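3-dehydroquinate dehydratase (Aquifex aeolicus, PDB 2EGZ) catalyses the cis-dehydration of 3-dehydroquinate to 3-dehydroshikimate, the third step of the chorismate pathway, as a homodimeric type I dehydroquinase. Local coordinates at residues B[10-15]-B[43-48]; B[18-23]-B[50-55]; B[79-82]-B[86-89]. All blocks are in the same frame, centred on the assembly; numbering follows the deposited sequence.

Contact 1: B[10-15]-B[43-48]; sequences TNFSEN and KEKLEE
F12, in the first turn of helix 12-22, reaches across to helix 39-51 and lays its ring against the aliphatic part of K45. Its CG stands anti to the backbone N (chi1 -167°), which sends the ring out toward the other helix. At the root of the side chain, CB lies 4.0 Å from K45 CE. CG then meets K45 CD at 3.7 Å, and CD2 comes closest, 3.3 Å from K45 CD. CE2 follows at 3.5 Å from K45 CD, while CZ at the tip is already 4.1 Å from K45 CD. K45 CD therefore sits over one face of the F12 ring, 26° off the ring normal and shifted toward the rim, in a tight CH-pi contact. The two helices are neighbours in the outer layer of a TIM barrel, and F12 also packs on L7 of strand 2-7. K45 in addition forms a cation-pi pair with Y41 and touches L29, a predicted substrate-binding residue. E48 takes the ring from its edge: OE1 lies in the ring plane, 3.8 Å from F12 CD2, with the carboxylate nearly perpendicular to the ring. S13 OG donates to E48 OE2 over 2.6 Å, approaching on the syn side and only 17° out of the carboxylate plane. Replacing E48 by an alanine would probably leave the S13 hydroxyl without its acceptor across the helix pair and the F12 ring edge less covered.

Contact 2: B[18-23]-B[50-55]; sequences KAKEKG and HSQGLK
K20 and Q52 bring the two backbones nearest, with their CA atoms 7.2 Å apart, where helix 12-22 and helix 39-51 both run out. In this TIM barrel the two are neighbouring outer helices, and both end in a Schellman motif, where the chain turns back toward the strands. G23 and G53 both take positive phi, and their amides bond back into the last turn, G23 N to K20 O and G53 N to H50 O; with these backbone angles a CB on G23 or G53 would collide with the carbonyl oxygen of the residue before it. No hydrogen bond joins the segments, so the contact rests on packing. K20 has CG anti to its backbone N (chi1 176°) and runs straight out to CE before bending at chi4, crossing the Q52 side chain at about a right angle. Its hydrocarbon part rather than its ammonium meets the neighbour: K20 CE lies 3.7 Å from Q52 O. The buried L54 packs closer to the K20 backbone, its side chain also touching A24 and V27, and L54 CD1 approaches K20 CG to 4.2 Å. Q52 is bent at chi2, and its amide NE2 lies 3.2 Å from K20 CD.

Contact 3: B[79-82]-B[86-89]; sequences ELSP and YTDI
S81 and T87 face each other through their hydroxyls, S81 near the C-terminal end of helix 73-80 and T87 on strand 86-90. The CB of T87 points toward the helix end, whereas the CB of S81 points neither toward the strand nor away from it; the two CA atoms are 6.0 Å apart. In both residues the hydroxyl oxygen lies beside the backbone N and anti to the carbonyl carbon (chi1 -70° for S81, -72° for T87), and S81 OG lies 3.1 Å from T87 OG1. The pair is hydrogen-bonded, and either oxygen could be the donor. T87 CG2, the other branch, is anti to the backbone N of T87 and lies 3.6 Å from S81 OG, so the serine oxygen rests against a methyl as well as a hydroxyl. A water completes the link: it donates to S81 O at 2.6 Å and is also hydrogen-bonded to T87 OG1, at 2.6 Å. T87 OG1 thus has two polar partners, the S81 hydroxyl and the water. The segments belong to the beta-alpha-beta unit formed by strand 55-59, helix 73-80 and strand 86-90, and the contact ties the C-terminal end of the helix to the strand that follows it in the barrel. Around it S81 packs on L58 and I103, and the backbone of T87 pairs with K110 and I112 of the next strand. S81 OG has a further, weak hydrogen bond to F77 O. Since both hydroxyls are buried, pairing them with each other and with the bridging water supplies polar partners within a largely nonpolar layer between helix and sheet.

In the fold
Contacts 1 and 2 join the same two outer helices, 12-22 and 39-51, with centres 11 Å apart. Contact 3 lies one helix further round the barrel, its centre about 16 Å from that of contact 1 and about 19 Å from that of contact 2. It meets contact 1 through L80, whose CB is 3.8 Å from L46 CD1 and whose CD2 is 3.7 Å from K43 CB. The side chain of L29, predicted to bind substrate, is about 4 Å from that of K45 in contact 1. In contact 3, the T87 side chain is about 11 Å from that of substrate-binding R61, while adjacent D88 forms a long, weak ion pair with the Schiff-base lysine K142.

Contact 1: B[10-15]-B[43-48]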
loop_
_atom_site.group_PDB
_atom_site.type_symbol
_atom_site.label_atom_id
_atom_site.label_comp_id
_atom_site.label_asym_id
_atom_site.label_seq_id
_atom_site.Cartn_x
_atom_site.Cartn_y
_atom_site.Cartn_z
ATOM N N THR B 10 15.074 1.196 23.757
ATOM C CA THR B 10 16.331 1.697 24.311
ATOM C C THR B 10 16.089 2.575 25.535
ATOM O O THR B 10 15.234 3.463 25.509
ATOM C CB THR B 10 17.122 2.518 23.265
ATOM O OG1 THR B 10 16.411 3.725 22.965
ATOM C CG2 THR B 10 17.307 1.715 21.985
ATOM N N ASN B 11 16.850 2.328 26.601
ATOM C CA ASN B 11 16.717 3.085 27.845
ATOM C C ASN B 11 15.230 3.252 28.140
ATOM O O ASN B 11 14.783 4.300 28.609
ATOM C CB ASN B 11 17.389 4.449 27.708
ATOM N N PHE B 12 14.474 2.199 27.860
ATOM C CA PHE B 12 13.028 2.207 28.044
ATOM C C PHE B 12 12.516 2.657 29.409
ATOM O O PHE B 12 11.746 3.618 29.506
ATOM C CB PHE B 12 12.453 0.828 27.744
ATOM C CG PHE B 12 10.965 0.826 27.601
ATOM C CD1 PHE B 12 10.366 1.430 26.501
ATOM C CD2 PHE B 12 10.158 0.278 28.588
ATOM C CE1 PHE B 12 8.984 1.486 26.386
ATOM C CE2 PHE B 12 8.771 0.330 28.482
ATOM C CZ PHE B 12 8.184 0.936 27.380
ATOM N N SER B 13 12.930 1.958 30.461
ATOM C CA SER B 13 12.480 2.287 31.804
ATOM C C SER B 13 12.626 3.757 32.174
ATOM O O SER B 13 11.717 4.341 32.763
ATOM C CB SER B 13 13.204 1.411 32.826
ATOM O OG SER B 13 12.822 0.056 32.673
ATOM N N GLU B 14 13.760 4.359 31.828
ATOM C CA GLU B 14 13.977 5.764 32.144
ATOM C C GLU B 14 13.154 6.685 31.241
ATOM O O GLU B 14 12.697 7.737 31.683
ATOM C CB GLU B 14 15.459 6.123 32.026
ATOM C CG GLU B 14 16.066 5.788 30.679
ATOM C CD GLU B 14 17.073 6.823 30.222
ATOM O OE1 GLU B 14 16.675 7.995 30.041
ATOM O OE2 GLU B 14 18.257 6.469 30.044
ATOM N N ASN B 15 12.974 6.298 29.979
ATOM C CA ASN B 15 12.194 7.111 29.048
ATOM C C ASN B 15 10.730 7.080 29.456
ATOM O O ASN B 15 10.018 8.073 29.327
ATOM C CB ASN B 15 12.340 6.604 27.608
ATOM C CG ASN B 15 13.691 6.940 27.006
ATOM O OD1 ASN B 15 14.266 7.990 27.299
ATOM N ND2 ASN B 15 14.196 6.061 26.149
ATOM N N LYS B 43 5.529 -8.071 25.919
ATOM C CA LYS B 43 4.508 -8.145 26.953
ATOM C C LYS B 43 4.960 -7.383 28.198
ATOM O O LYS B 43 4.217 -6.557 28.731
ATOM C CB LYS B 43 4.214 -9.605 27.310
ATOM C CG LYS B 43 3.199 -9.779 28.429
ATOM C CD LYS B 43 2.822 -11.240 28.622
ATOM C CE LYS B 43 1.976 -11.437 29.871
ATOM N NZ LYS B 43 2.757 -11.158 31.116
ATOM N N GLU B 44 6.184 -7.648 28.652
ATOM C CA GLU B 44 6.719 -6.979 29.839
ATOM C C GLU B 44 6.793 -5.466 29.653
ATOM O O GLU B 44 6.628 -4.703 30.613
ATOM C CB GLU B 44 8.113 -7.523 30.183
ATOM C CG GLU B 44 8.166 -9.034 30.352
ATOM C CD GLU B 44 9.387 -9.501 31.130
ATOM O OE1 GLU B 44 10.500 -8.992 30.873
ATOM O OE2 GLU B 44 9.232 -10.391 31.996
ATOM N N LYS B 45 7.052 -5.030 28.424
ATOM C CA LYS B 45 7.127 -3.604 28.132
ATOM C C LYS B 45 5.738 -2.984 28.286
ATOM O O LYS B 45 5.597 -1.917 28.880
ATOM C CB LYS B 45 7.657 -3.375 26.717
ATOM C CG LYS B 45 9.131 -3.719 26.544
ATOM C CD LYS B 45 10.010 -2.692 27.231
ATOM C CE LYS B 45 11.491 -3.004 27.059
ATOM N NZ LYS B 45 11.900 -4.238 27.781
ATOM N N LEU B 46 4.721 -3.657 27.756
ATOM C CA LEU B 46 3.342 -3.172 27.870
ATOM C C LEU B 46 2.946 -3.107 29.342
ATOM O O LEU B 46 2.311 -2.150 29.792
ATOM C CB LEU B 46 2.370 -4.105 27.146
ATOM C CG LEU B 46 2.394 -4.173 25.618
ATOM C CD1 LEU B 46 1.456 -5.272 25.150
ATOM C CD2 LEU B 46 1.973 -2.829 25.036
ATOM N N GLU B 47 3.322 -4.140 30.090
ATOM C CA GLU B 47 3.003 -4.202 31.509
ATOM C C GLU B 47 3.730 -3.122 32.301
ATOM O O GLU B 47 3.190 -2.594 33.272
ATOM C CB GLU B 47 3.355 -5.582 32.071
ATOM C CG GLU B 47 2.635 -6.714 31.360
ATOM C CD GLU B 47 2.947 -8.080 31.942
ATOM O OE1 GLU B 47 4.132 -8.363 32.205
ATOM O OE2 GLU B 47 2.003 -8.875 32.123
ATOM N N GLU B 48 4.953 -2.792 31.892
ATOM C CA GLU B 48 5.717 -1.772 32.595
ATOM C C GLU B 48 5.061 -0.402 32.414
ATOM O O GLU B 48 5.072 0.431 33.318
ATOM C CB GLU B 48 7.162 -1.730 32.085
ATOM C CG GLU B 48 8.142 -1.151 33.097
ATOM C CD GLU B 48 9.541 -0.963 32.538
ATOM O OE1 GLU B 48 9.992 -1.814 31.745
ATOM O OE2 GLU B 48 10.196 0.034 32.908
#

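Contact 2: B[18-23]-B[50-55]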
loop_
_atom_site.group_PDB
_atom_site.type_symbol
_atom_site.label_atom_id
_atom_site.label_comp_id
_atom_site.label_asym_id
_atom_site.label_seq_id
_atom_site.Cartn_x
_atom_site.Cartn_y
_atom_site.Cartn_z
ATOM N N LYS B 18 10.271 9.357 32.288
ATOM C CA LYS B 18 10.248 10.731 31.803
ATOM C C LYS B 18 8.917 11.061 31.139
ATOM O O LYS B 18 8.387 12.162 31.312
ATOM C CB LYS B 18 11.398 10.946 30.821
ATOM C CG LYS B 18 12.754 10.895 31.496
ATOM C CD LYS B 18 13.892 11.060 30.512
ATOM C CE LYS B 18 15.013 11.856 31.157
ATOM N NZ LYS B 18 16.265 11.838 30.350
ATOM N N ALA B 19 8.385 10.105 30.383
ATOM C CA ALA B 19 7.104 10.282 29.706
ATOM C C ALA B 19 6.025 10.513 30.757
ATOM O O ALA B 19 5.147 11.355 30.581
ATOM C CB ALA B 19 6.770 9.050 28.870
ATOM N N LYS B 20 6.101 9.764 31.854
ATOM C CA LYS B 20 5.134 9.902 32.937
ATOM C C LYS B 20 5.222 11.282 33.578
ATOM O O LYS B 20 4.237 12.021 33.622
ATOM C CB LYS B 20 5.369 8.838 34.014
ATOM C CG LYS B 20 4.458 8.988 35.230
ATOM C CD LYS B 20 4.760 7.939 36.289
ATOM C CE LYS B 20 3.877 8.099 37.522
ATOM N NZ LYS B 20 4.211 9.312 38.327
ATOM N N GLU B 21 6.409 11.623 34.074
ATOM C CA GLU B 21 6.622 12.907 34.735
ATOM C C GLU B 21 6.267 14.101 33.853
ATOM O O GLU B 21 5.695 15.081 34.330
ATOM C CB GLU B 21 8.072 13.020 35.202
ATOM N N LYS B 22 6.596 14.012 32.569
ATOM C CA LYS B 22 6.317 15.106 31.647
ATOM C C LYS B 22 4.855 15.250 31.218
ATOM O O LYS B 22 4.495 16.241 30.585
ATOM C CB LYS B 22 7.243 15.002 30.436
ATOM C CG LYS B 22 8.695 15.274 30.816
ATOM C CD LYS B 22 9.646 15.152 29.650
ATOM C CE LYS B 22 11.085 15.322 30.125
ATOM N NZ LYS B 22 11.290 16.614 30.848
ATOM N N GLY B 23 4.013 14.277 31.564
ATOM C CA GLY B 23 2.599 14.387 31.237
ATOM C C GLY B 23 1.985 13.546 30.126
ATOM O O GLY B 23 0.871 13.836 29.683
ATOM N N HIS B 50 1.849 0.115 31.936
ATOM C CA HIS B 50 0.657 0.073 32.772
ATOM C C HIS B 50 1.032 0.228 34.241
ATOM O O HIS B 50 0.294 0.841 35.017
ATOM C CB HIS B 50 -0.085 -1.242 32.554
ATOM C CG HIS B 50 -0.818 -1.312 31.251
ATOM N ND1 HIS B 50 -1.070 -2.500 30.602
ATOM C CD2 HIS B 50 -1.387 -0.342 30.496
ATOM C CE1 HIS B 50 -1.763 -2.260 29.503
ATOM N NE2 HIS B 50 -1.970 -0.959 29.415
ATOM N N SER B 51 2.184 -0.317 34.622
ATOM C CA SER B 51 2.638 -0.226 36.009
ATOM C C SER B 51 2.862 1.221 36.421
ATOM O O SER B 51 2.814 1.553 37.608
ATOM C CB SER B 51 3.933 -1.021 36.200
ATOM O OG SER B 51 3.704 -2.407 36.007
ATOM N N GLN B 52 3.107 2.080 35.436
ATOM C CA GLN B 52 3.340 3.502 35.686
ATOM C C GLN B 52 2.054 4.306 35.552
ATOM O O GLN B 52 2.068 5.537 35.641
ATOM C CB GLN B 52 4.386 4.046 34.710
ATOM C CG GLN B 52 5.778 3.490 34.933
ATOM C CD GLN B 52 6.410 3.995 36.214
ATOM O OE1 GLN B 52 7.451 3.499 36.641
ATOM N NE2 GLN B 52 5.787 4.991 36.832
ATOM N N GLY B 53 0.950 3.602 35.316
ATOM C CA GLY B 53 -0.343 4.253 35.195
ATOM C C GLY B 53 -0.685 4.857 33.846
ATOM O O GLY B 53 -1.636 5.633 33.744
ATOM N N LEU B 54 0.069 4.511 32.810
ATOM C CA LEU B 54 -0.202 5.045 31.475
ATOM C C LEU B 54 -0.833 4.007 30.566
ATOM O O LEU B 54 -0.704 2.808 30.805
ATOM C CB LEU B 54 1.088 5.555 30.829
ATOM C CG LEU B 54 1.473 7.001 31.156
ATOM C CD1 LEU B 54 1.674 7.159 32.659
ATOM C CD2 LEU B 54 2.733 7.378 30.387
ATOM N N LYS B 55 -1.527 4.471 29.530
ATOM C CA LYS B 55 -2.145 3.564 28.574
ATOM C C LYS B 55 -1.153 3.266 27.463
ATOM O O LYS B 55 -0.166 3.981 27.300
ATOM C CB LYS B 55 -3.413 4.175 27.985
ATOM C CG LYS B 55 -4.583 4.160 28.950
ATOM C CD LYS B 55 -5.816 4.772 28.318
ATOM C CE LYS B 55 -7.015 4.667 29.242
ATOM N NZ LYS B 55 -7.366 3.247 29.515
#

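Contact 3: B[79-82]-B[86-89]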
loop_
_atom_site.group_PDB
_atom_site.type_symbol
_atom_site.label_atom_id
_atom_site.label_comp_id
_atom_site.label_asym_id
_atom_site.label_seq_id
_atom_site.Cartn_x
_atom_site.Cartn_y
_atom_site.Cartn_z
ATOM N N GLU B 79 -1.527 -12.264 20.602
ATOM C CA GLU B 79 -1.252 -12.373 22.028
ATOM C C GLU B 79 -1.286 -11.082 22.841
ATOM O O GLU B 79 -1.698 -11.091 24.000
ATOM C CB GLU B 79 0.110 -13.037 22.233
ATOM C CG GLU B 79 0.225 -14.415 21.606
ATOM C CD GLU B 79 -0.860 -15.353 22.085
ATOM O OE1 GLU B 79 -1.011 -15.508 23.316
ATOM O OE2 GLU B 79 -1.560 -15.935 21.231
ATOM N N LEU B 80 -0.863 -9.973 22.245
ATOM C CA LEU B 80 -0.809 -8.717 22.978
ATOM C C LEU B 80 -1.947 -7.713 22.787
ATOM O O LEU B 80 -2.157 -6.857 23.645
ATOM C CB LEU B 80 0.530 -8.032 22.701
ATOM C CG LEU B 80 1.755 -8.897 23.023
ATOM C CD1 LEU B 80 3.025 -8.145 22.664
ATOM C CD2 LEU B 80 1.755 -9.263 24.502
ATOM N N SER B 81 -2.677 -7.797 21.682
ATOM C CA SER B 81 -3.778 -6.859 21.472
ATOM C C SER B 81 -4.806 -6.910 22.604
ATOM O O SER B 81 -5.392 -5.888 22.970
ATOM C CB SER B 81 -4.456 -7.124 20.129
ATOM O OG SER B 81 -3.593 -6.749 19.068
ATOM N N PRO B 82 -5.052 -8.103 23.168
ATOM C CA PRO B 82 -6.027 -8.171 24.261
ATOM C C PRO B 82 -5.505 -7.482 25.523
ATOM O O PRO B 82 -6.261 -7.213 26.458
ATOM C CB PRO B 82 -6.199 -9.676 24.478
ATOM C CG PRO B 82 -5.921 -10.258 23.123
ATOM C CD PRO B 82 -4.722 -9.452 22.673
ATOM N N TYR B 86 -4.866 0.207 23.223
ATOM C CA TYR B 86 -5.104 0.441 21.798
ATOM C C TYR B 86 -4.140 -0.422 20.998
ATOM O O TYR B 86 -3.048 -0.752 21.465
ATOM C CB TYR B 86 -4.785 1.881 21.383
ATOM C CG TYR B 86 -5.545 2.985 22.070
ATOM C CD1 TYR B 86 -6.708 3.513 21.506
ATOM C CD2 TYR B 86 -5.061 3.556 23.245
ATOM C CE1 TYR B 86 -7.361 4.590 22.092
ATOM C CE2 TYR B 86 -5.705 4.628 23.839
ATOM C CZ TYR B 86 -6.850 5.144 23.258
ATOM O OH TYR B 86 -7.468 6.234 23.825
ATOM N N THR B 87 -4.553 -0.761 19.785
ATOM C CA THR B 87 -3.714 -1.490 18.846
ATOM C C THR B 87 -3.844 -0.693 17.551
ATOM O O THR B 87 -4.956 -0.386 17.112
ATOM C CB THR B 87 -4.191 -2.933 18.598
ATOM O OG1 THR B 87 -3.924 -3.737 19.755
ATOM C CG2 THR B 87 -3.457 -3.524 17.398
ATOM N N ASP B 88 -2.711 -0.322 16.968
ATOM C CA ASP B 88 -2.707 0.437 15.723
ATOM C C ASP B 88 -2.316 -0.504 14.589
ATOM O O ASP B 88 -1.204 -1.028 14.570
ATOM C CB ASP B 88 -1.700 1.597 15.811
ATOM C CG ASP B 88 -1.662 2.451 14.546
ATOM O OD1 ASP B 88 -1.779 1.886 13.436
ATOM O OD2 ASP B 88 -1.493 3.690 14.655
ATOM N N ILE B 89 -3.238 -0.725 13.659
ATOM C CA ILE B 89 -2.977 -1.584 12.510
ATOM C C ILE B 89 -3.201 -0.727 11.263
ATOM O O ILE B 89 -4.069 0.139 11.255
ATOM C CB ILE B 89 -3.927 -2.810 12.496
ATOM C CG1 ILE B 89 -3.591 -3.736 11.318
ATOM C CG2 ILE B 89 -5.371 -2.350 12.418
ATOM C CD1 ILE B 89 -2.206 -4.351 11.393
HETATM O O HOH W 1 -5.506 -3.550 21.817
#